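Local coordinates for protein putative alpha-L-fucosidase (Bacteroides thetaiotaomicron VPI-5482, PDB 3GZA) that probably hydrolyses alpha-L-fucosidic linkages as a glycoside hydrolase of family 29, at residues 394-399 and 418-423; 384-389 and 407-412. All coordinates share one frame; numbering follows the deposited sequence.

Both contacts belong to the C-terminal beta-sandwich, in which two four-stranded antiparallel sheets face each other. Interaction 1 stays within one sheet: strands 395-402 and 420-428 flank strand 383-392, and a tryptophan and an arginine stack across that intervening strand on a partly exposed face. Interaction 2 joins the sheets, running from the inner strand 383-392 to strand 409-418 of the facing sheet, and its touching residues are all buried. The chemistry differs accordingly: cation-pi and apolar contact on the partly buried outer side, directed hydrogen bonds among tyrosine, arginine and glutamate inside. Strand 383-392 links the two, since Glu389 forms a salt bridge with Arg422 and Ile388 O probably hydrogen-bonds Val399 N.

Interaction 1: residues 394-399 and 418-423; sequences GKWQTV and ATALRL
Trp396 and Arg422 stack across an antiparallel beta-sheet in the C-terminal beta-sandwich, reaching over strand 383-392, the strand between their own. The two side chains cross at roughly a right angle, yet their flat ends come together face on: the guanidinium lies over one face of the indole, its plane tilted by only 21°. Arg422 CZ sits 3.7 Å from the centroid of the Trp396 five-membered ring, almost on the ring normal, a cation-pi geometry. The arginine extends from its strand with chi1 at -175°, CG opposite the backbone N, and then bends at chi3 (60°), which turns the guanidinium over the pyrrole part of the indole. Farther along the ring, Arg422 CB packs against the six-membered part, 3.6 Å from Trp396 CZ3. Ala420 meets the same end of the indole, its CB 3.8 Å from Trp396 CH2. A further hold on the guanidinium is Glu389 on the intervening strand, joined to NH2 by a salt bridge; this probably balances the positive charge and helps hold the group flat on the ring. Were Trp396 replaced by an alanine, the guanidinium would probably lose its aromatic platform and be freer to turn, and a gap would be likely beside Ala420 CB. Trp396 NE1 and Arg422 NH1 come within 3.5 Å, but both are donors, so their meeting is part of the stack. A water also bridges the segments, accepting from Gly394 N at 2.9 Å and hydrogen-bonding Thr419 OG1 at 3.0 Å.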
# COMPACT_ATOMS: atom_id res chain seq x y z
N GLY A 394 -55.55 -39.40 27.80
CA GLY A 394 -56.20 -38.63 28.86
C GLY A 394 -55.36 -38.31 30.08
O GLY A 394 -55.89 -37.74 31.05
N LYS A 395 -54.07 -38.64 30.06
CA LYS A 395 -53.20 -38.39 31.20
C LYS A 395 -52.00 -37.60 30.75
O LYS A 395 -51.39 -37.91 29.74
CB LYS A 395 -52.73 -39.71 31.81
N TRP A 396 -51.67 -36.58 31.53
CA TRP A 396 -50.52 -35.75 31.24
C TRP A 396 -49.23 -36.47 31.59
O TRP A 396 -49.13 -37.11 32.65
CB TRP A 396 -50.57 -34.47 32.07
CG TRP A 396 -51.64 -33.53 31.68
CD1 TRP A 396 -52.78 -33.29 32.36
CD2 TRP A 396 -51.67 -32.71 30.53
NE1 TRP A 396 -53.53 -32.33 31.70
CE2 TRP A 396 -52.86 -31.96 30.57
CE3 TRP A 396 -50.80 -32.51 29.46
CZ2 TRP A 396 -53.21 -31.05 29.57
CZ3 TRP A 396 -51.14 -31.61 28.47
CH2 TRP A 396 -52.33 -30.89 28.53
N GLN A 397 -48.26 -36.41 30.68
CA GLN A 397 -46.92 -36.94 30.92
C GLN A 397 -45.95 -35.89 30.44
O GLN A 397 -46.20 -35.21 29.46
CB GLN A 397 -46.68 -38.25 30.19
CG GLN A 397 -46.71 -38.18 28.70
CD GLN A 397 -46.59 -39.55 28.07
OE1 GLN A 397 -45.64 -39.83 27.32
NE2 GLN A 397 -47.53 -40.43 28.38
N THR A 398 -44.82 -35.79 31.12
CA THR A 398 -43.80 -34.83 30.76
C THR A 398 -42.98 -35.36 29.59
O THR A 398 -42.54 -36.51 29.62
CB THR A 398 -42.88 -34.55 31.95
OG1 THR A 398 -43.70 -34.13 33.06
CG2 THR A 398 -41.85 -33.49 31.62
N VAL A 399 -42.82 -34.51 28.58
CA VAL A 399 -42.05 -34.84 27.38
C VAL A 399 -40.67 -34.15 27.38
O VAL A 399 -39.72 -34.65 26.78
CB VAL A 399 -42.85 -34.57 26.09
CG1 VAL A 399 -44.05 -35.56 26.00
CG2 VAL A 399 -43.34 -33.15 26.02
N ALA A 418 -51.01 -37.45 21.17
CA ALA A 418 -51.50 -36.53 22.16
C ALA A 418 -52.73 -35.76 21.73
O ALA A 418 -52.96 -35.56 20.56
CB ALA A 418 -50.34 -35.50 22.49
N THR A 419 -53.51 -35.30 22.70
CA THR A 419 -54.65 -34.44 22.41
C THR A 419 -54.34 -32.98 22.80
O THR A 419 -55.07 -32.07 22.43
CB THR A 419 -55.90 -34.92 23.11
OG1 THR A 419 -55.67 -35.03 24.52
CG2 THR A 419 -56.32 -36.30 22.56
N ALA A 420 -53.25 -32.76 23.53
CA ALA A 420 -52.92 -31.44 23.97
C ALA A 420 -51.51 -31.42 24.51
O ALA A 420 -50.97 -32.46 24.86
CB ALA A 420 -53.92 -31.00 25.06
N LEU A 421 -50.88 -30.25 24.48
CA LEU A 421 -49.58 -30.03 25.10
C LEU A 421 -49.74 -28.95 26.14
O LEU A 421 -50.62 -28.09 26.01
CB LEU A 421 -48.52 -29.57 24.11
CG LEU A 421 -48.02 -30.56 23.07
CD1 LEU A 421 -46.85 -29.92 22.37
CD2 LEU A 421 -47.62 -31.88 23.68
N ARG A 422 -48.89 -28.95 27.15
CA ARG A 422 -48.98 -27.92 28.16
C ARG A 422 -47.60 -27.47 28.56
O ARG A 422 -46.75 -28.28 28.91
CB ARG A 422 -49.74 -28.39 29.39
CG ARG A 422 -49.97 -27.29 30.44
CD ARG A 422 -50.96 -27.73 31.47
NE ARG A 422 -50.50 -28.92 32.18
CZ ARG A 422 -51.28 -29.66 32.99
NH1 ARG A 422 -52.56 -29.36 33.17
NH2 ARG A 422 -50.78 -30.72 33.60
N LEU A 423 -47.41 -26.16 28.52
CA LEU A 423 -46.16 -25.53 28.93
C LEU A 423 -46.37 -24.92 30.32
O LEU A 423 -47.29 -24.13 30.51
CB LEU A 423 -45.81 -24.42 27.95
CG LEU A 423 -44.63 -23.50 28.33
CD1 LEU A 423 -43.32 -24.26 28.35
CD2 LEU A 423 -44.61 -22.37 27.34
O HOH W 1 -55.21 -37.80 25.46

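Interaction 2: residues 384-389 and 407-412; sequences RQYQIE and HKRIEK
Tyr386 holds CG between its backbone N and carbonyl carbon (chi1 70°), sending the phenol across the sandwich to Arg409 and Glu411, whose chains both bend at chi2 (72° and -78°) to bring their polar ends to its hydroxyl. That oxygen works both ways. It donates to Glu411 OE2 at 2.6 Å, meeting the carboxylate on its anti side and somewhat out of its plane, and accepts from Arg409 NE at 3.0 Å, with the hydroxyl near the guanidinium plane. The phenol ring stands steeply to both flat groups, and the carboxylate oxygen lies at its edge. A longer salt bridge, 3.6 Å from Arg409 NH2 to Glu411 OE2, closes the triangle, so the tyrosine hydroxyl, Arg409 NE and Glu411 OE2 find partners in one another inside the sandwich; the arginine would be expected to stabilise the carboxylate's negative charge. Beside them, Ile388 CD1 packs loosely on the aliphatic Glu411 CG at 4.4 Å. Arg409 also reaches beyond the sandwich: NH1 bonds Gly308 O, and its guanidinium makes a cation-pi contact with Tyr229. This three-residue cluster thus bridges the facing sheets, between inner strand 383-392 and outermost strand 409-418, with Tyr386 flanked by Leu423 of strand 420-428 and Ile373 of strand 366-375.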
# COMPACT_ATOMS: atom_id res chain seq x y z
N ARG A 384 -37.10 -19.14 33.66
CA ARG A 384 -35.91 -19.76 34.26
C ARG A 384 -36.00 -21.27 34.33
O ARG A 384 -34.97 -21.92 34.35
CB ARG A 384 -35.65 -19.19 35.65
CG ARG A 384 -35.11 -17.76 35.61
CD ARG A 384 -33.77 -17.70 34.94
NE ARG A 384 -33.22 -16.34 34.94
CZ ARG A 384 -32.57 -15.80 35.95
NH1 ARG A 384 -32.44 -16.45 37.11
NH2 ARG A 384 -32.11 -14.55 35.83
N GLN A 385 -37.21 -21.82 34.44
CA GLN A 385 -37.41 -23.27 34.47
C GLN A 385 -38.76 -23.54 33.82
O GLN A 385 -39.73 -22.87 34.14
CB GLN A 385 -37.44 -23.83 35.90
CG GLN A 385 -36.14 -23.74 36.73
CD GLN A 385 -35.07 -24.76 36.35
OE1 GLN A 385 -35.36 -25.79 35.75
NE2 GLN A 385 -33.83 -24.48 36.74
N TYR A 386 -38.82 -24.52 32.92
CA TYR A 386 -40.10 -24.88 32.30
C TYR A 386 -40.20 -26.37 32.02
O TYR A 386 -39.20 -27.09 31.96
CB TYR A 386 -40.34 -24.12 30.99
CG TYR A 386 -39.42 -24.58 29.88
CD1 TYR A 386 -39.75 -25.69 29.08
CD2 TYR A 386 -38.20 -23.94 29.63
CE1 TYR A 386 -38.89 -26.13 28.09
CE2 TYR A 386 -37.37 -24.37 28.65
CZ TYR A 386 -37.70 -25.46 27.88
OH TYR A 386 -36.86 -25.89 26.88
N GLN A 387 -41.43 -26.84 31.86
CA GLN A 387 -41.66 -28.23 31.50
C GLN A 387 -42.73 -28.27 30.42
O GLN A 387 -43.58 -27.39 30.38
CB GLN A 387 -42.17 -29.06 32.67
CG GLN A 387 -41.31 -29.05 33.92
CD GLN A 387 -41.56 -27.82 34.78
OE1 GLN A 387 -42.71 -27.54 35.16
NE2 GLN A 387 -40.48 -27.08 35.10
N ILE A 388 -42.65 -29.25 29.53
CA ILE A 388 -43.70 -29.44 28.55
C ILE A 388 -44.28 -30.83 28.79
O ILE A 388 -43.53 -31.81 28.94
CB ILE A 388 -43.22 -29.30 27.11
CG1 ILE A 388 -42.67 -27.88 26.88
CG2 ILE A 388 -44.37 -29.63 26.12
CD1 ILE A 388 -42.12 -27.67 25.57
N GLU A 389 -45.60 -30.89 28.89
CA GLU A 389 -46.34 -32.13 29.10
C GLU A 389 -47.24 -32.36 27.91
O GLU A 389 -47.66 -31.42 27.26
CB GLU A 389 -47.22 -32.03 30.34
CG GLU A 389 -46.46 -31.98 31.62
CD GLU A 389 -47.40 -31.72 32.77
OE1 GLU A 389 -47.79 -30.54 32.92
OE2 GLU A 389 -47.74 -32.67 33.49
N HIS A 407 -35.34 -15.83 22.73
CA HIS A 407 -35.99 -15.57 21.46
C HIS A 407 -36.63 -16.81 20.85
O HIS A 407 -37.75 -16.74 20.36
CB HIS A 407 -35.04 -14.91 20.48
CG HIS A 407 -35.63 -14.78 19.12
ND1 HIS A 407 -36.64 -13.89 18.87
CD2 HIS A 407 -35.48 -15.54 18.01
CE1 HIS A 407 -37.03 -14.05 17.61
NE2 HIS A 407 -36.37 -15.05 17.09
N LYS A 408 -35.94 -17.95 20.94
CA LYS A 408 -36.47 -19.19 20.40
C LYS A 408 -35.83 -20.41 21.01
O LYS A 408 -34.62 -20.48 21.17
CB LYS A 408 -36.30 -19.24 18.88
CG LYS A 408 -36.91 -20.48 18.19
CD LYS A 408 -36.93 -20.28 16.69
CE LYS A 408 -38.17 -19.47 16.19
NZ LYS A 408 -38.19 -19.37 14.68
N ARG A 409 -36.69 -21.39 21.31
CA ARG A 409 -36.30 -22.66 21.86
C ARG A 409 -36.97 -23.69 20.98
O ARG A 409 -38.21 -23.62 20.82
CB ARG A 409 -36.82 -22.83 23.29
CG ARG A 409 -36.47 -24.16 23.98
CD ARG A 409 -35.03 -24.23 24.33
NE ARG A 409 -34.65 -25.53 24.86
CZ ARG A 409 -33.74 -26.35 24.34
NH1 ARG A 409 -33.11 -26.09 23.21
NH2 ARG A 409 -33.49 -27.50 24.95
N ILE A 410 -36.19 -24.64 20.46
CA ILE A 410 -36.76 -25.77 19.72
C ILE A 410 -36.53 -26.97 20.59
O ILE A 410 -35.41 -27.24 20.97
CB ILE A 410 -36.11 -25.95 18.32
CG1 ILE A 410 -36.43 -24.73 17.45
CG2 ILE A 410 -36.64 -27.26 17.59
CD1 ILE A 410 -35.65 -24.64 16.15
N GLU A 411 -37.61 -27.69 20.90
CA GLU A 411 -37.55 -28.93 21.67
C GLU A 411 -38.00 -30.09 20.79
O GLU A 411 -39.02 -29.99 20.14
CB GLU A 411 -38.49 -28.84 22.87
CG GLU A 411 -37.99 -28.03 24.08
CD GLU A 411 -36.98 -28.78 24.94
OE1 GLU A 411 -36.45 -29.84 24.51
OE2 GLU A 411 -36.75 -28.32 26.10
N LYS A 412 -37.26 -31.18 20.83
CA LYS A 412 -37.56 -32.40 20.07
C LYS A 412 -37.59 -33.52 21.06
O LYS A 412 -36.71 -33.61 21.91
CB LYS A 412 -36.45 -32.66 19.07
CG LYS A 412 -36.66 -33.87 18.13
CD LYS A 412 -35.46 -33.98 17.18
CE LYS A 412 -35.61 -35.02 16.11
NZ LYS A 412 -35.65 -36.40 16.65